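Local coordinates for pyridoxamine 5-phosphate-dependent dehydrase (Escherichia coli, PDB 3B8X), which catalyses removal of the C3'-hydroxyl group from GDP-4-keto-6-deoxy-D-mannose by combined transamination and deoxygenation, a step in making the O-antigen sugar L-colitose, at residues 102-107 and 350-355; 190-194 and 264-268; 50-54 and 208-212; 275-279 and 300-306; 107-111 and 358-364. The protein carries 1 engineered substitution. One frame throughout, in Å; residues are numbered along the deposited sequence.

Contacts 2, 3 and 4 are mostly buried, whereas contacts 1 and 5 are only partly so. Contacts 1 and 5 share Val107 and join the same neighbouring elements: strand 103-107 with the loop after it, and strand 351-354 with helix 359-367. The first is backbone pairing; the second is a carboxylate on a helix start. Contact 3 belongs to the same mixed sheet as contact 1, but at the other outermost strand within this chain, and is largely aromatic. Contacts 2 and 4 both use helix 255-286 and touch each other through His191 and Ser302. There, side-chain amide and guanidinium groups reach backbone atoms of loops near the bound cofactor-sugar adduct.

Contact 1: 102-107 and 350-355; sequences LRVKFV and FDYTVH
Leu102 and Asp351 lie next to each other, and water 1 bridges Leu102 O to Asp351 N. Arg103 turns to the same side of the sheet as Asp351. Arg103 NE and Asp351 OD1 face each other as charges only, OD1 over the guanidinium face; its exact place is doubtful. Water 2 donates to Asp351 OD2 and makes a weak bond with Arg103 NH1. Val104 bonds through both its backbone N and its backbone O: N donates to Asp351 O and O accepts from Thr353 N, each at 2.9 Å. Its CG2 meets the edge of the Phe350 ring. These are parallel strands, 20° apart in direction, and 351-354 is the outermost strand of the mixed sheet in this chain, next to 103-107. Lys105 runs alongside Thr353, with CG 3.5 Å from Thr353 CG2, a tight approach; its amine goes on to a salt bridge with Glu82. Phe106 N gives a nearly straight bond to Thr353 O (2.9 Å, 175°). On the other side of the sheet, Phe106 CE1 lies 3.6 Å from Tyr352 CD1, the ring planes almost perpendicular. Phe106 O accepts from His355 N at 2.7 Å. Val107 CG2 rests beside His355 CB, 4.1 Å away.

Contact 2: 190-194 and 264-268; sequences NHIAT and QLKKL. Engineered in segment 190-194: Asn190 (natural residue His).
The CA atoms of Ile192 and Gln264 are the nearest pair across the segments, 5.9 Å apart. Segment 190-194 is an irregular loop. Segment 264-268 is part of the long helix 255-286. The main polar link starts from a side chain on the helix. Gln264 bends at chi2 (-74°), and its OE1 accepts from Ala193 N at 2.9 Å. The donor is tilted 16° from the plane of the amide carbonyl. OE1 also accepts from Thr12, while NE2 of the same amide donates to Glu17, so both ends of the group are held. This should fix the rotation of the amide.

Ile192 carries the apolar part. It and Gln264 run past each other in opposite directions, with Ile192 CB 3.8 Å from Gln264 CB. The two branches of the isoleucine then part. With chi1 at 66°, CG1 sits between the backbone N and the carbonyl carbon, and its CD1 reaches Leu265 CD2 at 4.1 Å. CG2 meets Leu268 CD1 at 3.8 Å. Tyr39 of helix 34-47 also packs on Ile192. Within the loop, apart from the contact, engineered Asn190 accepts from His191 N through OD1. His191 NE2 in turn bonds to Ser302 O. The side chain of Ala193 is about 8 Å from the bound cofactor-sugar adduct. The loop joins strands 181-185 and 198-202 of the mixed sheet, in the large domain of an aspartate aminotransferase-type fold.

Contact 3: 50-54 and 208-212; sequences KYAVM and YHILL
Tyr51 and Tyr208 form the tight part of this contact. Their rings make an offset stack, with centroids 4.2 Å apart and planes at 17°. The overlap is off-centre: CD2 of Tyr51 lies over the face of the Tyr208 ring, 3.2 Å from Tyr208 CD2. Each CB sits over the other ring, so both tyrosines also make a CH-pi contact; Tyr208 CB is 4.0 Å from the Tyr51 centroid. The two side chains cross at about a right angle. Tyr208 has CG anti to its own N (chi1 178°), which carries its ring toward the strand. Leu212 CD1, from the same helix, lies against the other face of the Tyr208 ring, toward its rim. Lys50 CB is likewise against the other face of Tyr51, toward the rim.

Further along the strand, Val53 uses its CG2 branch alone. This methyl lies at the edge of the Tyr208 ring, 3.7 Å from CE1. It is also 3.7 Å from Leu211 CB, and looser against Leu212 CD2 at 4.1 Å.

The wetter part is at the phenol end of Tyr208. Water 3 accepts from Tyr208 OH at 2.6 Å and donates to Ala52 O at 3.1 Å. It lies in the plane of the ring, at its edge.

Lys50 and Tyr51 both face Thr202, a classic beta bulge at the start of strand 51-55, an outermost strand of the mixed sheet within this chain. Strand 51-54 and helix 208-212 run 14° apart in direction. The chemistry implies attachment by dispersion and ring stacking, with one water-mediated polar link between helix and strand.

Contact 4: 275-279 and 300-306; sequences RRKNA and ESSWFGF
Arg276 NH1 donates to Ser301 O at 2.8 Å, in the carbonyl plane and on a lone pair. Glu297 takes the same nitrogen in a salt bridge. A bend at chi3 (61°) turns the guanidinium back over 300-306. Glu300 OE1 lies over one face of the group, a long ion pair of charges only, 3.8 Å from Arg276 NH2. Arg275 is extended from CG to NE and spends NH1 on two carbonyls, Trp303 O at 3.0 Å and Phe304 O at 3.1 Å. Both bonds are bent, as one nitrogen serves both oxygens, which lie in the guanidinium plane. Asn373 ND2 is a second donor to Trp303 O. Water 4 joins Arg275 NH2 to Phe304 O.

Further out, Ala279 CB sits over one face of the Trp303 indole, and Ser301 OG lies over the opposite face, accepting from Trp303 N in an ST turn. Phe306 brings CE2 to 3.7 Å from Ala279 CA. Helix 255-286 meets the loop entering strand 305-310. The side chain of Phe304 is about 4 Å from the bound adduct and that of Arg275 about 4 Å from a sodium ion. The chemistry is consistent with an irregular turn held by side-chain donors, with aromatic packing behind.

Contact 5: 107-111 and 358-364; sequences VDIDI and VDNAEYL
Asp108 directs its carboxylate at the first turn of helix 359-367. OD2 accepts from Asn360 N and OD1 from Ala361 N, each at 2.8 Å. Both oxygens use the syn lone pair, the side facing the other oxygen. Asn360 CB is close by, 3.1 Å from Asp108 OD2. The negative group at the N-terminal end of a helix would probably be favoured by the helix dipole.

Asn360 answers in the other direction. Its chi1 of -76° puts CG anti to the carbonyl carbon and lets ND2 donate to Ile109 O at 2.8 Å. The oxygen lies in the amide plane, and the donor lies in the carbonyl plane. The amide and the Asp108 carboxylate are turned 31° from each other.

Val358, at the N-cap position, has no side-chain acceptor. Asn357 OD1 accepts from Asp359 N, and Asp108 takes the next two amides. The loop concerned follows strand 103-107 of the mixed sheet and leads to helix 118-124, while helix 359-367 follows strand 351-354, the neighbour of that strand.

The two isoleucines reach the helix by different routes. Ile109 places CG1 between its backbone N and carbonyl carbon, and CD1 meets Leu364 CD1 at 3.6 Å, the side chains crossing at about a right angle. Ile111 sends CG1 anti to its N; its CD1 ends 3.9 Å from Leu364 CB and 3.4 Å from Asn360 O. Ile309 of strand 305-310 touches Ile111, Tyr363 and Leu364. The hydroxyl of Tyr363 bonds to Ile310 O.

Contact 1: 102-107 and 350-355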
# COMPACT_ATOMS: atom_id res chain seq x y z
N LEU B 102 14.40 11.43 5.82
CA LEU B 102 15.52 11.15 6.70
C LEU B 102 16.88 11.30 5.99
O LEU B 102 16.98 11.29 4.77
CB LEU B 102 15.38 9.76 7.31
CG LEU B 102 14.17 9.56 8.22
CD1 LEU B 102 14.01 8.00 8.40
CD2 LEU B 102 14.42 10.24 9.54
N ARG B 103 17.94 11.49 6.77
CA ARG B 103 19.27 11.59 6.16
C ARG B 103 19.78 10.15 6.20
O ARG B 103 19.95 9.61 7.28
CB ARG B 103 20.17 12.48 7.04
CG ARG B 103 21.62 12.60 6.58
CD ARG B 103 21.71 12.91 5.09
NE ARG B 103 23.03 13.35 4.64
CZ ARG B 103 23.71 14.35 5.18
NH1 ARG B 103 23.20 15.01 6.21
NH2 ARG B 103 24.89 14.69 4.69
N VAL B 104 19.95 9.53 5.03
CA VAL B 104 20.39 8.14 4.98
C VAL B 104 21.92 8.04 4.90
O VAL B 104 22.49 8.68 4.02
CB VAL B 104 19.80 7.42 3.73
CG1 VAL B 104 20.21 5.92 3.69
CG2 VAL B 104 18.25 7.56 3.72
N LYS B 105 22.53 7.23 5.77
CA LYS B 105 23.96 6.97 5.77
C LYS B 105 24.27 5.55 5.33
O LYS B 105 24.04 4.58 6.08
CB LYS B 105 24.58 7.14 7.14
CG LYS B 105 26.12 7.26 7.07
CD LYS B 105 26.77 7.44 8.47
CE LYS B 105 27.20 8.90 8.81
NZ LYS B 105 27.48 9.18 10.29
N PHE B 106 24.85 5.42 4.15
CA PHE B 106 25.14 4.10 3.64
C PHE B 106 26.44 3.54 4.16
O PHE B 106 27.45 4.23 4.22
CB PHE B 106 25.14 4.08 2.12
CG PHE B 106 23.79 4.29 1.52
CD1 PHE B 106 23.35 5.56 1.19
CD2 PHE B 106 22.95 3.21 1.25
CE1 PHE B 106 22.06 5.76 0.65
CE2 PHE B 106 21.71 3.40 0.63
CZ PHE B 106 21.26 4.69 0.35
N VAL B 107 26.41 2.25 4.47
CA VAL B 107 27.58 1.52 4.94
C VAL B 107 27.76 0.22 4.14
O VAL B 107 26.78 -0.43 3.83
CB VAL B 107 27.41 1.16 6.40
CG1 VAL B 107 28.59 0.34 6.91
CG2 VAL B 107 27.25 2.44 7.22
N PHE B 350 17.17 11.52 -2.72
CA PHE B 350 17.58 11.29 -1.34
C PHE B 350 18.49 12.37 -0.79
O PHE B 350 19.23 13.01 -1.52
CB PHE B 350 18.39 9.99 -1.26
CG PHE B 350 17.57 8.75 -1.20
CD1 PHE B 350 16.73 8.41 -2.24
CD2 PHE B 350 17.64 7.90 -0.09
CE1 PHE B 350 15.98 7.25 -2.18
CE2 PHE B 350 16.85 6.73 -0.00
CZ PHE B 350 16.03 6.41 -1.06
N ASP B 351 18.52 12.45 0.54
CA ASP B 351 19.44 13.26 1.29
C ASP B 351 20.30 12.15 1.93
O ASP B 351 19.90 11.54 2.90
CB ASP B 351 18.68 14.03 2.37
CG ASP B 351 19.59 14.60 3.44
OD1 ASP B 351 20.79 14.75 3.14
OD2 ASP B 351 19.14 14.87 4.58
N TYR B 352 21.44 11.83 1.34
CA TYR B 352 22.21 10.74 1.90
C TYR B 352 23.69 10.98 1.79
O TYR B 352 24.15 11.86 1.06
CB TYR B 352 21.96 9.47 1.09
CG TYR B 352 22.59 9.50 -0.29
CD1 TYR B 352 23.70 8.73 -0.61
CD2 TYR B 352 22.02 10.28 -1.30
CE1 TYR B 352 24.25 8.75 -1.90
CE2 TYR B 352 22.55 10.32 -2.59
CZ TYR B 352 23.67 9.55 -2.88
OH TYR B 352 24.19 9.63 -4.15
N THR B 353 24.44 10.11 2.45
CA THR B 353 25.89 10.16 2.40
C THR B 353 26.38 8.72 2.38
O THR B 353 25.64 7.79 2.68
CB THR B 353 26.47 10.82 3.69
OG1 THR B 353 27.88 11.02 3.56
CG2 THR B 353 26.22 9.94 4.89
N VAL B 354 27.64 8.54 2.04
CA VAL B 354 28.24 7.23 2.09
C VAL B 354 29.37 7.19 3.10
O VAL B 354 30.30 7.98 3.03
CB VAL B 354 28.84 6.80 0.79
CG1 VAL B 354 29.57 5.51 1.05
CG2 VAL B 354 27.76 6.56 -0.23
N HIS B 355 29.32 6.22 3.99
CA HIS B 355 30.42 6.07 4.92
C HIS B 355 31.59 5.39 4.24
O HIS B 355 31.46 4.26 3.77
CB HIS B 355 30.06 5.16 6.07
CG HIS B 355 31.22 4.85 6.96
ND1 HIS B 355 31.93 5.83 7.61
CD2 HIS B 355 31.80 3.68 7.30
CE1 HIS B 355 32.89 5.28 8.33
NE2 HIS B 355 32.83 3.97 8.16
O HOH W 1 16.39 11.16 1.97
O HOH W 2 20.26 16.47 6.70

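Contact 2: 190-194 and 264-268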
# COMPACT_ATOMS: atom_id res chain seq x y z
N ASN B 190 8.83 -16.30 -0.99
CA ASN B 190 9.41 -16.15 0.34
C ASN B 190 9.27 -17.40 1.21
O ASN B 190 8.88 -18.43 0.74
CB ASN B 190 8.78 -14.96 1.03
CG ASN B 190 9.79 -14.14 1.71
OD1 ASN B 190 10.80 -14.65 2.17
ND2 ASN B 190 9.56 -12.84 1.75
N HIS B 191 9.64 -17.28 2.48
CA HIS B 191 9.56 -18.41 3.40
C HIS B 191 8.15 -18.97 3.52
O HIS B 191 7.97 -20.16 3.59
CB HIS B 191 10.13 -18.05 4.78
CG HIS B 191 11.62 -17.98 4.75
ND1 HIS B 191 12.31 -16.82 4.46
CD2 HIS B 191 12.54 -18.97 4.80
CE1 HIS B 191 13.60 -17.09 4.42
NE2 HIS B 191 13.77 -18.39 4.58
N ILE B 192 7.17 -18.09 3.60
CA ILE B 192 5.75 -18.47 3.62
C ILE B 192 5.09 -17.57 2.59
O ILE B 192 5.66 -16.52 2.23
CB ILE B 192 5.04 -18.32 5.01
CG1 ILE B 192 4.94 -16.86 5.46
CG2 ILE B 192 5.73 -19.21 6.01
CD1 ILE B 192 4.03 -16.66 6.72
N ALA B 193 3.90 -17.94 2.10
CA ALA B 193 3.28 -17.15 1.05
C ALA B 193 1.78 -17.00 1.20
O ALA B 193 1.08 -17.97 1.36
CB ALA B 193 3.63 -17.79 -0.29
N THR B 194 1.29 -15.77 1.15
CA THR B 194 -0.13 -15.49 1.32
C THR B 194 -0.58 -14.65 0.12
O THR B 194 -1.40 -13.75 0.24
CB THR B 194 -0.33 -14.68 2.62
OG1 THR B 194 0.42 -13.45 2.53
CG2 THR B 194 0.20 -15.45 3.79
N GLN B 264 0.14 -21.54 6.88
CA GLN B 264 1.57 -21.42 6.58
C GLN B 264 2.44 -21.46 7.84
O GLN B 264 3.47 -22.12 7.87
CB GLN B 264 1.84 -20.15 5.74
CG GLN B 264 1.30 -20.20 4.30
CD GLN B 264 2.11 -21.10 3.38
OE1 GLN B 264 3.11 -20.67 2.79
NE2 GLN B 264 1.67 -22.36 3.22
N LEU B 265 2.04 -20.74 8.88
CA LEU B 265 2.78 -20.69 10.13
C LEU B 265 2.93 -22.11 10.70
O LEU B 265 3.94 -22.43 11.32
CB LEU B 265 2.14 -19.75 11.17
CG LEU B 265 2.19 -18.24 10.84
CD1 LEU B 265 1.58 -17.34 11.88
CD2 LEU B 265 3.61 -17.75 10.66
N LYS B 266 1.93 -22.96 10.51
CA LYS B 266 2.11 -24.29 11.05
C LYS B 266 3.17 -25.07 10.32
O LYS B 266 3.85 -25.91 10.91
CB LYS B 266 0.81 -25.05 11.04
CG LYS B 266 -0.32 -24.24 11.60
CD LYS B 266 -1.62 -24.94 11.32
CE LYS B 266 -2.66 -24.62 12.35
NZ LYS B 266 -3.96 -25.24 12.04
N LYS B 267 3.34 -24.78 9.03
CA LYS B 267 4.32 -25.55 8.27
C LYS B 267 5.73 -24.99 8.38
O LYS B 267 6.71 -25.67 8.07
CB LYS B 267 3.92 -25.56 6.79
CG LYS B 267 2.80 -26.57 6.42
CD LYS B 267 2.08 -26.15 5.15
CE LYS B 267 0.96 -27.11 4.71
NZ LYS B 267 -0.21 -26.31 4.50
N LEU B 268 5.82 -23.72 8.76
CA LEU B 268 7.12 -23.05 8.80
C LEU B 268 8.34 -23.82 9.35
O LEU B 268 9.43 -23.81 8.77
CB LEU B 268 6.98 -21.68 9.47
CG LEU B 268 8.25 -20.86 9.57
CD1 LEU B 268 8.58 -20.35 8.20
CD2 LEU B 268 7.97 -19.73 10.52

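Contact 3: 50-54 and 208-212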
# COMPACT_ATOMS: atom_id res chain seq x y z
N LYS B 50 5.66 -9.26 21.35
CA LYS B 50 4.39 -9.14 22.04
C LYS B 50 3.30 -8.91 21.02
O LYS B 50 2.17 -9.34 21.22
CB LYS B 50 4.35 -7.99 23.04
CG LYS B 50 5.58 -7.93 23.94
CD LYS B 50 5.61 -6.68 24.81
CE LYS B 50 5.24 -6.98 26.26
NZ LYS B 50 3.82 -6.61 26.58
N TYR B 51 3.63 -8.19 19.95
CA TYR B 51 2.60 -7.84 19.01
C TYR B 51 2.99 -8.10 17.58
O TYR B 51 4.17 -8.08 17.24
CB TYR B 51 2.40 -6.33 19.10
CG TYR B 51 2.09 -5.85 20.46
CD1 TYR B 51 3.03 -5.16 21.20
CD2 TYR B 51 0.82 -6.02 20.98
CE1 TYR B 51 2.73 -4.70 22.46
CE2 TYR B 51 0.50 -5.53 22.22
CZ TYR B 51 1.46 -4.88 22.95
OH TYR B 51 1.13 -4.40 24.18
N ALA B 52 1.97 -8.21 16.75
CA ALA B 52 2.16 -8.39 15.31
C ALA B 52 1.04 -7.63 14.57
O ALA B 52 -0.12 -7.62 15.03
CB ALA B 52 2.12 -9.87 14.94
N VAL B 53 1.41 -6.92 13.50
CA VAL B 53 0.44 -6.19 12.67
C VAL B 53 0.66 -6.60 11.23
O VAL B 53 1.66 -6.23 10.65
CB VAL B 53 0.55 -4.66 12.69
CG1 VAL B 53 -0.50 -4.08 11.76
CG2 VAL B 53 0.34 -4.06 14.10
N MET B 54 -0.30 -7.32 10.65
CA MET B 54 -0.24 -7.74 9.25
C MET B 54 -0.64 -6.64 8.28
O MET B 54 -1.58 -5.90 8.54
CB MET B 54 -1.18 -8.88 9.00
CG MET B 54 -0.93 -9.56 7.62
SD MET B 54 -2.19 -10.83 7.30
CE MET B 54 -1.50 -11.78 5.92
N TYR B 208 2.63 -0.38 18.49
CA TYR B 208 1.54 -1.30 18.12
C TYR B 208 0.26 -0.53 17.81
O TYR B 208 -0.33 -0.61 16.74
CB TYR B 208 1.26 -2.22 19.30
CG TYR B 208 0.14 -3.19 19.03
CD1 TYR B 208 0.06 -3.85 17.81
CD2 TYR B 208 -0.85 -3.45 19.98
CE1 TYR B 208 -0.96 -4.75 17.51
CE2 TYR B 208 -1.91 -4.34 19.68
CZ TYR B 208 -1.94 -5.01 18.46
OH TYR B 208 -2.92 -5.92 18.16
N HIS B 209 -0.19 0.29 18.74
CA HIS B 209 -1.37 1.08 18.47
C HIS B 209 -1.16 2.05 17.31
O HIS B 209 -2.06 2.21 16.48
CB HIS B 209 -1.81 1.80 19.77
CG HIS B 209 -2.34 0.85 20.80
ND1 HIS B 209 -2.63 1.22 22.10
CD2 HIS B 209 -2.61 -0.48 20.71
CE1 HIS B 209 -3.08 0.16 22.76
NE2 HIS B 209 -3.06 -0.88 21.94
N ILE B 210 0.02 2.67 17.20
CA ILE B 210 0.23 3.61 16.10
C ILE B 210 0.12 2.84 14.80
O ILE B 210 -0.44 3.33 13.81
CB ILE B 210 1.63 4.26 16.14
CG1 ILE B 210 1.71 5.35 17.24
CG2 ILE B 210 1.90 4.92 14.82
CD1 ILE B 210 3.16 5.73 17.73
N LEU B 211 0.62 1.64 14.81
CA LEU B 211 0.58 0.81 13.60
C LEU B 211 -0.87 0.51 13.22
O LEU B 211 -1.26 0.62 12.06
CB LEU B 211 1.38 -0.49 13.76
CG LEU B 211 2.90 -0.21 13.84
CD1 LEU B 211 3.69 -1.39 14.40
CD2 LEU B 211 3.49 0.19 12.46
N LEU B 212 -1.67 0.13 14.22
CA LEU B 212 -3.08 -0.21 13.98
C LEU B 212 -3.86 0.95 13.39
O LEU B 212 -4.79 0.75 12.60
CB LEU B 212 -3.75 -0.64 15.26
CG LEU B 212 -3.24 -1.96 15.85
CD1 LEU B 212 -3.89 -2.12 17.21
CD2 LEU B 212 -3.59 -3.12 14.95
O HOH W 3 -2.90 -7.70 16.29

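Contact 4: 275-279 and 300-306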
# COMPACT_ATOMS: atom_id res chain seq x y z
N ARG B 275 14.86 -26.40 4.21
CA ARG B 275 15.74 -25.37 3.66
C ARG B 275 17.13 -25.46 4.25
O ARG B 275 18.12 -25.32 3.54
CB ARG B 275 15.18 -23.99 3.94
CG ARG B 275 14.01 -23.60 3.07
CD ARG B 275 13.65 -22.19 3.40
NE ARG B 275 12.64 -21.69 2.49
CZ ARG B 275 12.91 -20.91 1.47
NH1 ARG B 275 14.16 -20.51 1.23
NH2 ARG B 275 11.92 -20.56 0.68
N ARG B 276 17.24 -25.60 5.57
CA ARG B 276 18.59 -25.75 6.15
C ARG B 276 19.27 -27.06 5.72
O ARG B 276 20.49 -27.09 5.51
CB ARG B 276 18.63 -25.54 7.69
CG ARG B 276 18.37 -24.08 8.09
CD ARG B 276 17.99 -23.91 9.58
NE ARG B 276 19.09 -24.40 10.38
CZ ARG B 276 20.31 -23.86 10.37
NH1 ARG B 276 20.57 -22.79 9.63
NH2 ARG B 276 21.27 -24.42 11.09
N LYS B 277 18.52 -28.15 5.56
CA LYS B 277 19.22 -29.36 5.11
C LYS B 277 19.70 -29.14 3.68
O LYS B 277 20.78 -29.58 3.30
CB LYS B 277 18.34 -30.60 5.18
CG LYS B 277 19.14 -31.87 5.05
CD LYS B 277 18.76 -32.89 6.11
CE LYS B 277 19.54 -34.19 5.90
NZ LYS B 277 18.74 -35.28 5.25
N ASN B 278 18.94 -28.36 2.92
CA ASN B 278 19.37 -28.13 1.55
C ASN B 278 20.65 -27.34 1.64
O ASN B 278 21.56 -27.52 0.85
CB ASN B 278 18.35 -27.28 0.78
CG ASN B 278 17.16 -28.09 0.30
OD1 ASN B 278 17.25 -29.30 0.06
ND2 ASN B 278 16.02 -27.41 0.14
N ALA B 279 20.69 -26.43 2.59
CA ALA B 279 21.85 -25.54 2.72
C ALA B 279 23.07 -26.37 3.10
O ALA B 279 24.18 -26.08 2.69
CB ALA B 279 21.58 -24.44 3.76
N GLU B 300 21.74 -19.05 13.04
CA GLU B 300 21.09 -20.09 12.26
C GLU B 300 20.28 -19.46 11.12
O GLU B 300 19.21 -18.90 11.33
CB GLU B 300 20.24 -20.99 13.14
CG GLU B 300 21.11 -21.86 14.02
CD GLU B 300 20.33 -22.96 14.71
OE1 GLU B 300 19.28 -23.36 14.15
OE2 GLU B 300 20.77 -23.42 15.79
N SER B 301 20.89 -19.41 9.95
CA SER B 301 20.25 -18.79 8.80
C SER B 301 19.02 -19.56 8.33
O SER B 301 18.92 -20.77 8.51
CB SER B 301 21.31 -18.70 7.69
OG SER B 301 20.79 -18.25 6.45
N SER B 302 18.06 -18.85 7.73
CA SER B 302 16.89 -19.55 7.19
C SER B 302 17.09 -19.73 5.68
O SER B 302 16.21 -20.21 4.98
CB SER B 302 15.54 -18.85 7.49
OG SER B 302 15.54 -17.47 7.12
N TRP B 303 18.28 -19.37 5.19
CA TRP B 303 18.66 -19.65 3.80
C TRP B 303 17.59 -19.37 2.77
O TRP B 303 17.03 -20.30 2.16
CB TRP B 303 19.11 -21.12 3.68
CG TRP B 303 20.37 -21.39 4.48
CD1 TRP B 303 20.47 -21.93 5.74
CD2 TRP B 303 21.71 -21.03 4.10
NE1 TRP B 303 21.79 -21.93 6.17
CE2 TRP B 303 22.56 -21.37 5.18
CE3 TRP B 303 22.27 -20.45 2.94
CZ2 TRP B 303 23.95 -21.18 5.13
CZ3 TRP B 303 23.68 -20.27 2.88
CH2 TRP B 303 24.49 -20.65 3.97
N PHE B 304 17.36 -18.10 2.47
CA PHE B 304 16.30 -17.71 1.56
C PHE B 304 16.63 -18.21 0.16
O PHE B 304 15.76 -18.65 -0.61
CB PHE B 304 16.20 -16.18 1.61
CG PHE B 304 15.30 -15.59 0.58
CD1 PHE B 304 13.95 -15.36 0.87
CD2 PHE B 304 15.82 -15.22 -0.65
CE1 PHE B 304 13.12 -14.78 -0.09
CE2 PHE B 304 15.03 -14.67 -1.63
CZ PHE B 304 13.65 -14.43 -1.35
N GLY B 305 17.91 -18.11 -0.17
CA GLY B 305 18.44 -18.54 -1.46
C GLY B 305 19.92 -18.83 -1.31
O GLY B 305 20.48 -18.64 -0.24
N PHE B 306 20.55 -19.26 -2.39
CA PHE B 306 21.97 -19.59 -2.39
C PHE B 306 22.80 -18.63 -3.23
O PHE B 306 22.79 -18.69 -4.47
CB PHE B 306 22.09 -21.00 -3.00
CG PHE B 306 21.49 -22.05 -2.13
CD1 PHE B 306 20.59 -22.99 -2.64
CD2 PHE B 306 21.80 -22.07 -0.76
CE1 PHE B 306 20.09 -24.00 -1.83
CE2 PHE B 306 21.28 -23.05 0.08
CZ PHE B 306 20.39 -23.99 -0.46
O HOH W 4 12.94 -18.29 -1.03

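Contact 5: 107-111 and 358-364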
# COMPACT_ATOMS: atom_id res chain seq x y z
N VAL B 107 26.41 2.25 4.47
CA VAL B 107 27.58 1.52 4.94
C VAL B 107 27.76 0.22 4.14
O VAL B 107 26.78 -0.43 3.83
CB VAL B 107 27.41 1.16 6.40
CG1 VAL B 107 28.59 0.34 6.91
CG2 VAL B 107 27.25 2.44 7.22
N ASP B 108 29.01 -0.12 3.79
CA ASP B 108 29.34 -1.34 3.05
C ASP B 108 28.95 -2.59 3.81
O ASP B 108 28.80 -2.64 5.04
CB ASP B 108 30.87 -1.45 2.85
CG ASP B 108 31.28 -2.08 1.51
OD1 ASP B 108 30.42 -2.48 0.69
OD2 ASP B 108 32.50 -2.18 1.25
N ILE B 109 28.85 -3.66 3.04
CA ILE B 109 28.49 -4.94 3.57
C ILE B 109 29.76 -5.74 3.70
O ILE B 109 30.84 -5.36 3.19
CB ILE B 109 27.60 -5.69 2.57
CG1 ILE B 109 28.27 -5.70 1.19
CG2 ILE B 109 26.24 -5.02 2.48
CD1 ILE B 109 28.23 -7.07 0.45
N ASP B 110 29.62 -6.83 4.43
CA ASP B 110 30.67 -7.80 4.62
C ASP B 110 30.45 -8.76 3.45
O ASP B 110 29.33 -9.22 3.27
CB ASP B 110 30.46 -8.49 5.96
CG ASP B 110 31.47 -9.58 6.19
OD1 ASP B 110 31.54 -10.46 5.34
OD2 ASP B 110 32.20 -9.58 7.20
N ILE B 111 31.46 -8.96 2.61
CA ILE B 111 31.33 -9.79 1.40
C ILE B 111 31.10 -11.26 1.74
O ILE B 111 30.67 -12.04 0.89
CB ILE B 111 32.59 -9.65 0.48
CG1 ILE B 111 32.27 -9.99 -0.96
CG2 ILE B 111 33.73 -10.44 1.08
CD1 ILE B 111 31.38 -8.96 -1.62
N VAL B 358 31.98 1.79 -0.42
CA VAL B 358 31.22 0.56 -0.49
C VAL B 358 31.86 -0.31 -1.55
O VAL B 358 31.22 -0.78 -2.48
CB VAL B 358 29.75 0.85 -0.82
CG1 VAL B 358 29.10 1.51 0.41
CG2 VAL B 358 29.67 1.75 -2.08
N ASP B 359 33.17 -0.50 -1.44
CA ASP B 359 33.86 -1.35 -2.42
C ASP B 359 33.34 -2.78 -2.46
O ASP B 359 33.26 -3.41 -3.51
CB ASP B 359 35.34 -1.40 -2.06
CG ASP B 359 36.07 -0.07 -2.30
OD1 ASP B 359 35.47 0.92 -2.78
OD2 ASP B 359 37.27 -0.02 -2.00
N ASN B 360 33.02 -3.33 -1.30
CA ASN B 360 32.53 -4.69 -1.26
C ASN B 360 31.21 -4.78 -1.97
O ASN B 360 30.98 -5.73 -2.69
CB ASN B 360 32.30 -5.12 0.17
CG ASN B 360 33.57 -5.44 0.88
OD1 ASN B 360 34.61 -5.66 0.27
ND2 ASN B 360 33.50 -5.50 2.19
N ALA B 361 30.33 -3.82 -1.71
CA ALA B 361 29.00 -3.77 -2.32
C ALA B 361 29.21 -3.67 -3.83
O ALA B 361 28.51 -4.31 -4.62
CB ALA B 361 28.19 -2.57 -1.78
N GLU B 362 30.23 -2.91 -4.24
CA GLU B 362 30.53 -2.79 -5.67
C GLU B 362 31.01 -4.12 -6.25
O GLU B 362 30.60 -4.51 -7.35
CB GLU B 362 31.62 -1.76 -5.91
CG GLU B 362 31.10 -0.37 -5.95
CD GLU B 362 32.17 0.69 -5.71
OE1 GLU B 362 33.39 0.41 -5.80
OE2 GLU B 362 31.78 1.84 -5.44
N TYR B 363 31.89 -4.79 -5.53
CA TYR B 363 32.42 -6.06 -6.02
C TYR B 363 31.27 -7.07 -6.15
O TYR B 363 31.20 -7.87 -7.09
CB TYR B 363 33.52 -6.59 -5.11
CG TYR B 363 34.15 -7.85 -5.65
CD1 TYR B 363 35.22 -7.78 -6.52
CD2 TYR B 363 33.60 -9.10 -5.39
CE1 TYR B 363 35.79 -8.91 -7.06
CE2 TYR B 363 34.17 -10.27 -5.96
CZ TYR B 363 35.31 -10.16 -6.75
OH TYR B 363 35.89 -11.25 -7.37
N LEU B 364 30.36 -7.05 -5.18
CA LEU B 364 29.22 -7.97 -5.20
C LEU B 364 28.35 -7.61 -6.39
O LEU B 364 27.80 -8.47 -7.09
CB LEU B 364 28.42 -7.81 -3.91
CG LEU B 364 27.07 -8.51 -3.80
CD1 LEU B 364 26.87 -8.89 -2.34
CD2 LEU B 364 25.92 -7.53 -4.22